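PDB 4QRK: hypothetical protein from Clostridium sporogenes ATCC 15579, which is of unknown function but probably acts in cell adhesion, and is built as a right-handed beta-helix. Local coordinates for residues K124-G129 against V147-E152; K26-F31 against E104-L109; G141-N146 against N202-N207; G112-D117 against G133-D138. All coordinates share one frame; numbering follows the deposited sequence. Where two conformers were deposited one is given.

Contact 1 (K124-G129 against V147-E152); sequences KELNVG and VKVNIE. With CA (calcium ion), chain B.
The amide N of N150 donates to L126 O at 2.8 Å, and the carbonyl O of N150 takes the N-H of V128 at the same length, so both backbone polar groups of N150 are tied to strand 124-129, to residues on either side of N127. This is the parallel pairing of successive turns in a right-handed beta-helix, with strands 124-129 and 147-152 exactly in register. Five backbone bonds join them, running from K148 N to K124 O at one end to E152 N to V128 O at the other.

Alternate side chains share a fate. L126, V128, V149 and I151 point to the helix interior, where L126 CD2 lies 4.1 Å from V149 CG1. On the outer face N127 and N150 lie side by side, pointing the same way, their amide planes 22° apart. N150 ND2 donates a hydrogen bond to N127 OD1 at 2.9 Å, approaching from above the carbonyl plane rather than along a lone pair. In both asparagines CG is anti to the carbonyl carbon (chi1 -74° and -55°), which leads the two amides the same way. The other end of the N127 amide is fixed too, since its ND2 donates to E125 OE2 at 3.0 Å within the same strand. The extended chain of E125 thus holds the N127 amide in its rotation, and N150 in turn touches N207 of the next strand.

The side chain of E152 reaches a calcium ion with both carboxylate oxygens, OE1 at 2.7 Å and OE2 at 2.9 Å; four waters and one further atom from elsewhere in the structure complete the site.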
loop_
_atom_site.group_PDB
_atom_site.type_symbol
_atom_site.label_atom_id
_atom_site.label_comp_id
_atom_site.label_asym_id
_atom_site.label_seq_id
_atom_site.Cartn_x
_atom_site.Cartn_y
_atom_site.Cartn_z
ATOM N N LYS A 124 2.630 -1.188 -10.937
ATOM C CA LYS A 124 2.608 -2.529 -11.548
ATOM C C LYS A 124 2.119 -3.576 -10.541
ATOM O O LYS A 124 1.381 -4.485 -10.876
ATOM C CB LYS A 124 3.995 -2.963 -12.032
ATOM C CG LYS A 124 4.715 -1.967 -12.923
ATOM C CD LYS A 124 4.014 -1.720 -14.251
ATOM C CE LYS A 124 4.277 -0.292 -14.719
ATOM N NZ LYS A 124 4.029 -0.047 -16.167
ATOM N N GLU A 125 2.587 -3.487 -9.313
ATOM C CA GLU A 125 2.208 -4.507 -8.364
ATOM C C GLU A 125 2.209 -3.923 -6.989
ATOM O O GLU A 125 3.029 -3.056 -6.682
ATOM C CB GLU A 125 3.140 -5.733 -8.459
ATOM C CG GLU A 125 2.739 -6.842 -7.496
ATOM C CD GLU A 125 3.360 -8.194 -7.852
ATOM O OE1 GLU A 125 4.080 -8.255 -8.873
ATOM O OE2 GLU A 125 3.122 -9.179 -7.102
ATOM N N LEU A 126 1.261 -4.382 -6.181
ATOM C CA LEU A 126 1.152 -3.983 -4.789
ATOM C C LEU A 126 0.865 -5.213 -3.965
ATOM O O LEU A 126 -0.034 -5.977 -4.304
ATOM C CB LEU A 126 0.004 -3.026 -4.600
ATOM C CG LEU A 126 -0.283 -2.584 -3.163
ATOM C CD1 LEU A 126 0.851 -1.732 -2.599
ATOM C CD2 LEU A 126 -1.610 -1.816 -3.101
ATOM N N ASN A 127 1.685 -5.426 -2.945
ATOM C CA ASN A 127 1.488 -6.465 -1.959
ATOM C C ASN A 127 1.477 -5.845 -0.582
ATOM O O ASN A 127 2.448 -5.184 -0.184
ATOM C CB ASN A 127 2.615 -7.507 -2.029
ATOM C CG ASN A 127 2.469 -8.403 -3.227
ATOM O OD1 ASN A 127 1.670 -9.339 -3.216
ATOM N ND2 ASN A 127 3.180 -8.080 -4.296
ATOM N N VAL A 128 0.390 -6.058 0.149
ATOM C CA VAL A 128 0.245 -5.489 1.493
ATOM C C VAL A 128 -0.073 -6.581 2.469
ATOM O O VAL A 128 -1.018 -7.330 2.241
ATOM C CB VAL A 128 -0.943 -4.497 1.525
ATOM C CG1 VAL A 128 -1.182 -3.971 2.909
ATOM C CG2 VAL A 128 -0.671 -3.329 0.607
ATOM N N GLY A 129 0.702 -6.692 3.547
ATOM C CA GLY A 129 0.259 -7.442 4.712
ATOM C C GLY A 129 0.033 -6.526 5.912
ATOM O O GLY A 129 0.869 -5.679 6.202
ATOM N N VAL A 147 -2.228 -4.704 -13.686
ATOM C CA VAL A 147 -1.782 -4.448 -12.312
ATOM C C VAL A 147 -2.243 -5.610 -11.449
ATOM O O VAL A 147 -3.355 -6.114 -11.609
ATOM C CB VAL A 147 -2.377 -3.140 -11.768
ATOM C CG1 VAL A 147 -1.821 -2.805 -10.342
ATOM C CG2 VAL A 147 -2.133 -2.016 -12.691
ATOM N N LYS A 148 -1.382 -6.020 -10.526
ATOM C CA LYS A 148 -1.646 -7.107 -9.605
ATOM C C LYS A 148 -1.657 -6.514 -8.203
ATOM O O LYS A 148 -0.715 -5.851 -7.814
ATOM C CB LYS A 148 -0.531 -8.152 -9.756
ATOM C CG LYS A 148 -0.816 -9.479 -9.145
ATOM C CD LYS A 148 -0.796 -10.586 -10.202
ATOM C CE LYS A 148 -1.417 -11.905 -9.687
ATOM N NZ LYS A 148 -2.923 -11.865 -9.553
ATOM N N VAL A 149 -2.737 -6.726 -7.461
ATOM C CA VAL A 149 -2.847 -6.251 -6.094
ATOM C C VAL A 149 -3.192 -7.388 -5.159
ATOM O O VAL A 149 -4.184 -8.080 -5.359
ATOM C CB VAL A 149 -3.913 -5.154 -5.963
ATOM C CG1 VAL A 149 -4.079 -4.710 -4.512
ATOM C CG2 VAL A 149 -3.550 -3.968 -6.834
ATOM N N ASN A 150 -2.372 -7.573 -4.133
ATOM C CA ASN A 150 -2.629 -8.596 -3.109
ATOM C C ASN A 150 -2.668 -7.954 -1.733
ATOM O O ASN A 150 -1.701 -7.308 -1.324
ATOM C CB ASN A 150 -1.552 -9.692 -3.145
ATOM C CG ASN A 150 -1.412 -10.331 -4.547
ATOM O OD1 ASN A 150 -2.323 -11.013 -5.010
ATOM N ND2 ASN A 150 -0.289 -10.073 -5.231
ATOM N N ILE A 151 -3.783 -8.133 -1.015
ATOM C CA ILE A 151 -3.917 -7.526 0.323
ATOM C C ILE A 151 -4.312 -8.592 1.335
ATOM O O ILE A 151 -5.263 -9.328 1.143
ATOM C CB ILE A 151 -4.990 -6.400 0.329
ATOM C CG1 ILE A 151 -4.618 -5.288 -0.650
ATOM C CG2 ILE A 151 -5.089 -5.798 1.685
ATOM C CD1 ILE A 151 -5.747 -4.404 -1.034
ATOM N N GLU A 152 -3.557 -8.683 2.410
ATOM C CA GLU A 152 -3.842 -9.686 3.418
ATOM C C GLU A 152 -3.790 -9.039 4.812
ATOM O O GLU A 152 -2.766 -8.466 5.205
ATOM C CB GLU A 152 -2.849 -10.840 3.252
ATOM C CG GLU A 152 -3.119 -11.995 4.182
ATOM C CD GLU A 152 -2.155 -13.146 3.990
ATOM O OE1 GLU A 152 -1.117 -12.956 3.301
ATOM O OE2 GLU A 152 -2.453 -14.240 4.537
HETATM CA CA CA B . -0.052 -15.475 3.498
HETATM O O HOH W 1 1.486 -17.187 4.601
HETATM O O HOH W 2 0.151 -15.787 1.179
HETATM O O HOH W 3 -2.308 -15.919 2.004
HETATM O O HOH W 4 -1.451 -17.271 4.740
#

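Contact 2 (K26-F31 against E104-L109); sequences KLNLNF and EIKLSL
Strands 26-31 and 104-109 pair in parallel in one sheet of the beta-helix, K26 beside E104 and F31 beside L109, although 72 residues lie between them in sequence. They are bound by five backbone hydrogen bonds, from L27 N to E104 O at 2.9 Å through to F31 N to S108 O.

At the start of the pair K26 and E104 lie side by side and point the same way. Both have CG anti to the carbonyl carbon (chi1 -68° in each) and both chains are extended, so their ends run outward together. K26 touches OE1 of E104 mainly through CE, at 3.4 Å, while its NZ stays 3.9 Å from that oxygen, a long salt bridge. The other oxygen, OE2, is engaged by K24. Further along the same face, OD1 of N28 rests against the aliphatic part of K106, 3.6 Å from its CD, and the ND2 of N30 is bound to S75.

The opposite face is wholly apolar: L27 CD2 comes to 4.2 Å from I105 CG2, L29 packs alongside L107, and the CB of F31 faces L109 while its ring swings away to meet W93 edge-to-face. Strands 69-75 and 123-130 flank the pair in its sheet, and the side chains of strands 91-98 and 113-117 pack against its apolar face from across the helix interior.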
loop_
_atom_site.group_PDB
_atom_site.type_symbol
_atom_site.label_atom_id
_atom_site.label_comp_id
_atom_site.label_asym_id
_atom_site.label_seq_id
_atom_site.Cartn_x
_atom_site.Cartn_y
_atom_site.Cartn_z
ATOM N N LYS A 26 11.317 -0.507 -6.914
ATOM C CA LYS A 26 10.786 -1.595 -6.087
ATOM C C LYS A 26 10.880 -1.147 -4.626
ATOM O O LYS A 26 11.951 -1.118 -4.048
ATOM C CB LYS A 26 11.566 -2.886 -6.307
ATOM C CG LYS A 26 11.393 -3.500 -7.685
ATOM C CD LYS A 26 11.917 -4.952 -7.722
ATOM C CE LYS A 26 11.559 -5.664 -9.032
ATOM N NZ LYS A 26 11.783 -7.141 -8.952
ATOM N N LEU A 27 9.747 -0.735 -4.082
ATOM C CA LEU A 27 9.674 -0.155 -2.750
ATOM C C LEU A 27 9.269 -1.247 -1.777
ATOM O O LEU A 27 8.287 -1.982 -1.992
ATOM C CB LEU A 27 8.677 1.003 -2.722
ATOM C CG LEU A 27 8.406 1.708 -1.389
ATOM C CD1 LEU A 27 9.642 2.356 -0.909
ATOM C CD2 LEU A 27 7.278 2.750 -1.506
ATOM N N ASN A 28 10.064 -1.393 -0.725
ATOM C CA ASN A 28 9.802 -2.416 0.262
ATOM C C ASN A 28 9.768 -1.756 1.619
ATOM O O ASN A 28 10.751 -1.157 2.050
ATOM C CB ASN A 28 10.837 -3.546 0.152
ATOM C CG ASN A 28 10.617 -4.647 1.202
ATOM O OD1 ASN A 28 9.492 -5.017 1.490
ATOM N ND2 ASN A 28 11.698 -5.159 1.771
ATOM N N LEU A 29 8.602 -1.802 2.266
ATOM C CA LEU A 29 8.382 -1.087 3.532
ATOM C C LEU A 29 8.084 -2.069 4.687
ATOM O O LEU A 29 7.232 -2.953 4.578
ATOM C CB LEU A 29 7.236 -0.081 3.394
ATOM C CG LEU A 29 7.388 1.031 2.355
ATOM C CD1 LEU A 29 6.153 1.910 2.210
ATOM C CD2 LEU A 29 8.549 1.952 2.656
ATOM N N ASN A 30 8.825 -1.937 5.777
ATOM C CA ASN A 30 8.594 -2.750 6.980
ATOM C C ASN A 30 8.313 -1.848 8.125
ATOM O O ASN A 30 9.196 -1.125 8.549
ATOM C CB ASN A 30 9.809 -3.595 7.312
ATOM C CG ASN A 30 10.191 -4.458 6.177
ATOM O OD1 ASN A 30 9.443 -5.348 5.810
ATOM N ND2 ASN A 30 11.344 -4.194 5.581
ATOM N N PHE A 31 7.082 -1.883 8.614
ATOM C CA PHE A 31 6.605 -0.833 9.482
ATOM C C PHE A 31 5.950 -1.531 10.642
ATOM O O PHE A 31 5.031 -2.307 10.443
ATOM C CB PHE A 31 5.593 -0.027 8.689
ATOM C CG PHE A 31 5.089 1.216 9.390
ATOM C CD1 PHE A 31 5.807 2.393 9.331
ATOM C CD2 PHE A 31 3.854 1.219 10.051
ATOM C CE1 PHE A 31 5.332 3.552 9.941
ATOM C CE2 PHE A 31 3.370 2.372 10.663
ATOM C CZ PHE A 31 4.104 3.548 10.590
ATOM N N GLU A 104 6.662 -1.039 -8.142
ATOM C CA GLU A 104 6.127 -2.162 -7.376
ATOM C C GLU A 104 6.289 -1.799 -5.932
ATOM O O GLU A 104 7.295 -1.177 -5.565
ATOM C CB GLU A 104 6.930 -3.418 -7.668
ATOM C CG GLU A 104 6.755 -3.916 -9.077
ATOM C CD GLU A 104 7.636 -5.142 -9.354
ATOM O OE1 GLU A 104 8.202 -5.703 -8.379
ATOM O OE2 GLU A 104 7.753 -5.531 -10.542
ATOM N N ILE A 105 5.291 -2.135 -5.123
ATOM C CA ILE A 105 5.291 -1.758 -3.703
ATOM C C ILE A 105 4.969 -2.984 -2.885
ATOM O O ILE A 105 4.002 -3.665 -3.162
ATOM C CB ILE A 105 4.268 -0.627 -3.373
ATOM C CG1 ILE A 105 4.585 0.627 -4.172
ATOM C CG2 ILE A 105 4.329 -0.250 -1.895
ATOM C CD1 ILE A 105 3.496 1.686 -4.100
ATOM N N LYS A 106 5.799 -3.262 -1.894
ATOM C CA LYS A 106 5.546 -4.303 -0.954
ATOM C C LYS A 106 5.565 -3.708 0.441
ATOM O O LYS A 106 6.485 -2.970 0.807
ATOM C CB LYS A 106 6.587 -5.414 -1.086
ATOM C CG LYS A 106 6.360 -6.511 -0.077
ATOM C CD LYS A 106 7.464 -7.566 -0.045
ATOM C CE LYS A 106 6.987 -8.775 0.787
ATOM N NZ LYS A 106 6.359 -8.374 2.094
ATOM N N LEU A 107 4.510 -3.993 1.191
ATOM C CA LEU A 107 4.330 -3.469 2.542
ATOM C C LEU A 107 4.034 -4.567 3.559
ATOM O O LEU A 107 3.094 -5.331 3.393
ATOM C CB LEU A 107 3.160 -2.499 2.560
ATOM C CG LEU A 107 3.116 -1.533 1.389
ATOM C CD1 LEU A 107 1.895 -0.692 1.435
ATOM C CD2 LEU A 107 4.299 -0.645 1.488
ATOM N N SER A 108 4.813 -4.592 4.622
ATOM C CA SER A 108 4.517 -5.396 5.788
ATOM C C SER A 108 4.304 -4.439 6.952
ATOM O O SER A 108 5.251 -3.793 7.416
ATOM C CB SER A 108 5.684 -6.337 6.078
ATOM O OG SER A 108 5.391 -7.145 7.189
ATOM N N LEU A 109 3.059 -4.367 7.397
ATOM C CA LEU A 109 2.617 -3.457 8.436
ATOM C C LEU A 109 2.118 -4.241 9.653
ATOM O O LEU A 109 1.181 -5.025 9.534
ATOM C CB LEU A 109 1.481 -2.621 7.852
ATOM C CG LEU A 109 1.704 -2.167 6.405
ATOM C CD1 LEU A 109 0.452 -1.506 5.865
ATOM C CD2 LEU A 109 2.884 -1.235 6.317
#

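Contact 3 (G141-N146 against N202-N207); sequences GNYKNN and NSIEVN
N146 comes level with S203, their CA atoms 4.9 Å apart, where the irregular loop 141-146 runs into strand 147-153 beside strand 203-207. The loop connects the two sheets of the beta-helix, leading from strand 134-138 to strand 147-153, and has an inverse gamma turn centred on N142.

The direct polar link belongs to N146: its OD1 accepts the backbone N-H of S203 at 3.0 Å, in the carbonyl plane but bent, with 144° at the hydrogen. A water also donates to this OD1 and receives the hydroxyl of S203, OG lying 3.1 Å away from it, so the amide oxygen is gripped twice. A second water bridges Y143 O, at 2.8 Å, to N202 OD1.

Nearby, the Y143 ring turns its edge to I204, whose CD1 sits 3.7 Å from ring atom CD2. The tyrosine hydroxyl is bound to L118 O, which fixes the ring at its far end. CB of N145 points away from strand 203-207, and its OD1 accepts from K124 NZ.

N202 lays its amide along the loop backbone, ND2 being 3.4 Å from N145 CA, while its CB lies 3.8 Å from N145 O, a buried carbonyl oxygen that has no polar partner.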
loop_
_atom_site.group_PDB
_atom_site.type_symbol
_atom_site.label_atom_id
_atom_site.label_comp_id
_atom_site.label_asym_id
_atom_site.label_seq_id
_atom_site.Cartn_x
_atom_site.Cartn_y
_atom_site.Cartn_z
ATOM N N GLY A 141 -6.553 4.721 -10.554
ATOM C CA GLY A 141 -5.917 5.279 -11.728
ATOM C C GLY A 141 -6.273 4.569 -13.049
ATOM O O GLY A 141 -6.752 3.421 -13.085
ATOM N N ASN A 142 -6.025 5.278 -14.138
ATOM C CA ASN A 142 -6.148 4.733 -15.476
ATOM C C ASN A 142 -4.810 4.086 -15.849
ATOM O O ASN A 142 -4.017 4.633 -16.603
ATOM C CB ASN A 142 -6.525 5.861 -16.435
ATOM C CG ASN A 142 -6.750 5.369 -17.843
ATOM O OD1 ASN A 142 -6.141 5.863 -18.795
ATOM N ND2 ASN A 142 -7.610 4.368 -17.983
ATOM N N TYR A 143 -4.527 2.953 -15.224
ATOM C CA TYR A 143 -3.238 2.291 -15.389
ATOM C C TYR A 143 -3.059 1.819 -16.856
ATOM O O TYR A 143 -4.015 1.422 -17.520
ATOM C CB TYR A 143 -3.077 1.165 -14.352
ATOM C CG TYR A 143 -3.236 1.705 -12.932
ATOM C CD1 TYR A 143 -2.325 2.614 -12.400
ATOM C CD2 TYR A 143 -4.336 1.365 -12.164
ATOM C CE1 TYR A 143 -2.499 3.129 -11.114
ATOM C CE2 TYR A 143 -4.518 1.857 -10.907
ATOM C CZ TYR A 143 -3.606 2.746 -10.381
ATOM O OH TYR A 143 -3.840 3.228 -9.114
ATOM N N LYS A 144 -1.838 1.932 -17.360
ATOM C CA LYS A 144 -1.543 1.651 -18.758
ATOM C C LYS A 144 -0.926 0.278 -18.960
ATOM O O LYS A 144 -0.340 -0.015 -19.984
ATOM C CB LYS A 144 -0.641 2.756 -19.322
ATOM C CG LYS A 144 -1.359 4.118 -19.457
ATOM C CD LYS A 144 -2.733 4.000 -20.182
ATOM C CE LYS A 144 -3.386 5.359 -20.431
ATOM N NZ LYS A 144 -3.635 6.119 -19.168
ATOM N N ASN A 145 -1.095 -0.577 -17.980
ATOM C CA ASN A 145 -0.651 -1.944 -18.085
ATOM C C ASN A 145 -1.474 -2.709 -17.075
ATOM O O ASN A 145 -2.235 -2.106 -16.302
ATOM C CB ASN A 145 0.798 -1.991 -17.694
ATOM C CG ASN A 145 1.075 -1.067 -16.557
ATOM O OD1 ASN A 145 1.629 0.020 -16.743
ATOM N ND2 ASN A 145 0.638 -1.460 -15.360
ATOM N N ASN A 146 -1.349 -4.024 -17.081
ATOM C CA ASN A 146 -2.007 -4.830 -16.079
ATOM C C ASN A 146 -1.406 -4.582 -14.717
ATOM O O ASN A 146 -0.222 -4.291 -14.609
ATOM C CB ASN A 146 -1.875 -6.287 -16.435
ATOM C CG ASN A 146 -2.588 -6.610 -17.717
ATOM O OD1 ASN A 146 -3.701 -6.124 -17.967
ATOM N ND2 ASN A 146 -1.947 -7.401 -18.556
ATOM N N ASN A 202 -6.197 -3.495 -20.566
ATOM C CA ASN A 202 -5.565 -3.537 -19.242
ATOM C C ASN A 202 -6.533 -3.853 -18.107
ATOM O O ASN A 202 -7.711 -3.464 -18.134
ATOM C CB ASN A 202 -4.942 -2.181 -18.924
ATOM C CG ASN A 202 -3.939 -1.741 -19.976
ATOM O OD1 ASN A 202 -3.956 -0.589 -20.431
ATOM N ND2 ASN A 202 -3.060 -2.655 -20.366
ATOM N N SER A 203 -6.035 -4.543 -17.089
ATOM C CA SER A 203 -6.888 -4.882 -15.961
ATOM C C SER A 203 -6.155 -4.870 -14.622
ATOM O O SER A 203 -4.932 -4.999 -14.586
ATOM C CB SER A 203 -7.519 -6.260 -16.204
ATOM O OG SER A 203 -6.549 -7.249 -15.956
ATOM N N ILE A 204 -6.915 -4.698 -13.538
ATOM C CA ILE A 204 -6.412 -4.882 -12.179
ATOM C C ILE A 204 -6.993 -6.161 -11.605
ATOM O O ILE A 204 -8.219 -6.339 -11.558
ATOM C CB ILE A 204 -6.775 -3.714 -11.222
ATOM C CG1 ILE A 204 -6.646 -2.394 -11.946
ATOM C CG2 ILE A 204 -5.877 -3.796 -9.972
ATOM C CD1 ILE A 204 -6.796 -1.105 -11.065
ATOM N N GLU A 205 -6.107 -7.075 -11.215
ATOM C CA GLU A 205 -6.507 -8.327 -10.582
ATOM C C GLU A 205 -6.233 -8.101 -9.115
ATOM O O GLU A 205 -5.106 -7.800 -8.741
ATOM C CB GLU A 205 -5.666 -9.516 -11.075
ATOM C CG GLU A 205 -5.837 -9.855 -12.596
ATOM C CD GLU A 205 -7.097 -10.616 -12.930
ATOM O OE1 GLU A 205 -7.794 -11.092 -12.001
ATOM O OE2 GLU A 205 -7.386 -10.751 -14.143
ATOM N N VAL A 206 -7.257 -8.224 -8.288
ATOM C CA VAL A 206 -7.115 -7.918 -6.863
ATOM C C VAL A 206 -7.495 -9.126 -6.030
ATOM O O VAL A 206 -8.579 -9.684 -6.189
ATOM C CB VAL A 206 -8.001 -6.701 -6.475
ATOM C CG1 VAL A 206 -7.750 -6.306 -5.060
ATOM C CG2 VAL A 206 -7.717 -5.508 -7.366
ATOM N N ASN A 207 -6.583 -9.567 -5.177
ATOM C CA ASN A 207 -6.892 -10.543 -4.156
ATOM C C ASN A 207 -6.865 -9.869 -2.782
ATOM O O ASN A 207 -5.875 -9.232 -2.438
ATOM C CB ASN A 207 -5.904 -11.702 -4.263
ATOM C CG ASN A 207 -6.121 -12.524 -5.521
ATOM O OD1 ASN A 207 -5.588 -12.219 -6.590
ATOM N ND2 ASN A 207 -6.932 -13.558 -5.400
HETATM O O HOH W 5 -5.533 1.428 -19.876
HETATM O O HOH W 6 -5.897 -7.664 -19.005
#

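Contact 4 (G112-D117 against G133-D138); sequences GEFKAD and GKVDLD
F114 and L137 meet at a slant on the inner face of parallel strands 113-117 and 134-138, stacked turn on turn in the beta-helix and joined by five backbone hydrogen bonds, from K134 N to G112 O through D138 N to A116 O. The methyl CD2 of L137 fits between the F114 ring, 3.5 Å from CE2, and A116 CB, 3.6 Å away. V135 runs alongside F114 and brings its CG1 to ring atom CD2. F114 projects into the interior, where L107 and V128 of the other sheet receive it.

On the outer face the side chains are charged. D117 and D138 lie side by side with carboxylate planes 38° apart, D117 OD1 4.0 Å from D138 OD2. K115 NZ stops 4.3 Å from D136 OD1, beyond a salt bridge; a water between them accepts from K115 NZ at 3.1 Å and donates to D136 OD1 and F114 O. K134 NZ pairs with D136 OD1 at 3.5 Å in its own strand.

Two close carboxylates would be unfavourable, yet each has other company: D117 OD1 binds S119 OG, D138 OD1 binds S140 OG, and K220 forms a salt bridge with D138 OD2, which probably offsets much of the repulsion.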
loop_
_atom_site.group_PDB
_atom_site.type_symbol
_atom_site.label_atom_id
_atom_site.label_comp_id
_atom_site.label_asym_id
_atom_site.label_seq_id
_atom_site.Cartn_x
_atom_site.Cartn_y
_atom_site.Cartn_z
ATOM N N GLY A 112 -1.490 -0.570 12.954
ATOM C CA GLY A 112 -1.659 0.847 12.693
ATOM C C GLY A 112 -2.549 1.139 11.512
ATOM O O GLY A 112 -3.367 0.314 11.143
ATOM N N GLU A 113 -2.378 2.314 10.920
ATOM C CA GLU A 113 -3.235 2.753 9.833
ATOM C C GLU A 113 -2.433 3.069 8.605
ATOM O O GLU A 113 -1.459 3.852 8.633
ATOM C CB GLU A 113 -4.035 3.963 10.261
ATOM C CG GLU A 113 -4.962 3.701 11.461
ATOM C CD GLU A 113 -5.626 4.970 11.956
ATOM O OE1 GLU A 113 -5.239 6.065 11.486
ATOM O OE2 GLU A 113 -6.527 4.882 12.818
ATOM N N PHE A 114 -2.804 2.405 7.525
ATOM C CA PHE A 114 -2.125 2.592 6.245
ATOM C C PHE A 114 -3.092 3.269 5.270
ATOM O O PHE A 114 -4.196 2.767 5.011
ATOM C CB PHE A 114 -1.684 1.253 5.691
ATOM C CG PHE A 114 -1.118 1.324 4.282
ATOM C CD1 PHE A 114 -0.194 2.292 3.934
ATOM C CD2 PHE A 114 -1.516 0.420 3.316
ATOM C CE1 PHE A 114 0.313 2.373 2.640
ATOM C CE2 PHE A 114 -1.008 0.487 2.024
ATOM C CZ PHE A 114 -0.105 1.466 1.682
ATOM N N LYS A 115 -2.671 4.400 4.741
ATOM C CA LYS A 115 -3.460 5.161 3.776
ATOM C C LYS A 115 -2.593 5.478 2.582
ATOM O O LYS A 115 -1.450 5.960 2.710
ATOM C CB LYS A 115 -3.960 6.461 4.400
ATOM C CG LYS A 115 -4.901 6.321 5.578
ATOM C CD LYS A 115 -5.491 7.706 5.888
ATOM C CE LYS A 115 -6.104 7.850 7.271
ATOM N NZ LYS A 115 -6.639 6.581 7.832
ATOM N N ALA A 116 -3.112 5.184 1.401
ATOM C CA ALA A 116 -2.343 5.432 0.189
ATOM C C ALA A 116 -3.194 5.836 -1.002
ATOM O O ALA A 116 -4.207 5.199 -1.325
ATOM C CB ALA A 116 -1.467 4.202 -0.204
ATOM N N ASP A 117 -2.751 6.903 -1.641
ATOM C CA ASP A 117 -3.280 7.294 -2.923
ATOM C C ASP A 117 -2.296 6.869 -3.944
ATOM O O ASP A 117 -1.241 7.491 -4.098
ATOM C CB ASP A 117 -3.466 8.794 -3.032
ATOM C CG ASP A 117 -4.009 9.207 -4.414
ATOM O OD1 ASP A 117 -4.513 8.339 -5.152
ATOM O OD2 ASP A 117 -3.892 10.391 -4.777
ATOM N N GLY A 133 -5.122 -3.546 12.076
ATOM C CA GLY A 133 -5.260 -2.138 11.738
ATOM C C GLY A 133 -6.133 -1.921 10.539
ATOM O O GLY A 133 -6.945 -2.754 10.195
ATOM N N LYS A 134 -5.946 -0.803 9.881
ATOM C CA LYS A 134 -6.776 -0.431 8.740
ATOM C C LYS A 134 -5.919 -0.153 7.542
ATOM O O LYS A 134 -4.830 0.440 7.640
ATOM C CB LYS A 134 -7.525 0.868 8.986
ATOM C CG LYS A 134 -8.484 0.949 10.124
ATOM C CD LYS A 134 -9.265 2.296 10.008
ATOM C CE LYS A 134 -10.350 2.230 8.892
ATOM N NZ LYS A 134 -10.812 3.556 8.368
ATOM N N VAL A 135 -6.471 -0.515 6.400
ATOM C CA VAL A 135 -5.896 -0.217 5.106
ATOM C C VAL A 135 -6.933 0.569 4.293
ATOM O O VAL A 135 -8.081 0.132 4.166
ATOM C CB VAL A 135 -5.584 -1.498 4.332
ATOM C CG1 VAL A 135 -5.156 -1.183 2.911
ATOM C CG2 VAL A 135 -4.519 -2.290 5.022
ATOM N N ASP A 136 -6.539 1.716 3.753
ATOM C CA ASP A 136 -7.414 2.505 2.834
ATOM C C ASP A 136 -6.592 2.884 1.631
ATOM O O ASP A 136 -5.595 3.624 1.764
ATOM C CB ASP A 136 -7.956 3.790 3.491
ATOM C CG ASP A 136 -8.926 3.520 4.627
ATOM O OD1 ASP A 136 -8.470 3.295 5.773
ATOM O OD2 ASP A 136 -10.151 3.576 4.382
ATOM N N LEU A 137 -6.975 2.382 0.458
ATOM C CA LEU A 137 -6.165 2.484 -0.734
ATOM C C LEU A 137 -6.963 2.967 -1.898
ATOM O O LEU A 137 -8.042 2.404 -2.199
ATOM C CB LEU A 137 -5.652 1.107 -1.153
ATOM C CG LEU A 137 -4.587 0.362 -0.407
ATOM C CD1 LEU A 137 -4.466 -1.022 -1.013
ATOM C CD2 LEU A 137 -3.312 1.147 -0.563
ATOM N N ASP A 138 -6.450 4.001 -2.543
ATOM C CA ASP A 138 -7.018 4.492 -3.774
ATOM C C ASP A 138 -6.136 3.962 -4.870
ATOM O O ASP A 138 -5.004 4.386 -5.058
ATOM C CB ASP A 138 -7.091 6.008 -3.810
ATOM C CG ASP A 138 -7.841 6.520 -5.024
ATOM O OD1 ASP A 138 -7.866 5.808 -6.074
ATOM O OD2 ASP A 138 -8.408 7.632 -4.927
HETATM O O HOH W 7 -6.347 3.598 7.056
#

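Three of the contacts follow one rule: contacts 1, 2 and 4 join parallel strands of successive turns, with an apolar inward face and a polar outward one. Contacts 1, 2 and the strand of contact 3 share a sheet, whereas contact 4 lies in the facing sheet and meets contacts 1 and 2 through the interior: F114 reaches L107, and L137 reaches L126 and I151. Their outer faces differ, with amides and calcium in contact 1, lysine beside acid or amide in contact 2, and an acid pair and lysine-aspartate contacts, one through water, in contact 4. Contact 3, nearer the surface, trades strand pairing for side-chain and water bonds, and K124 to N145 ties it to contact 1.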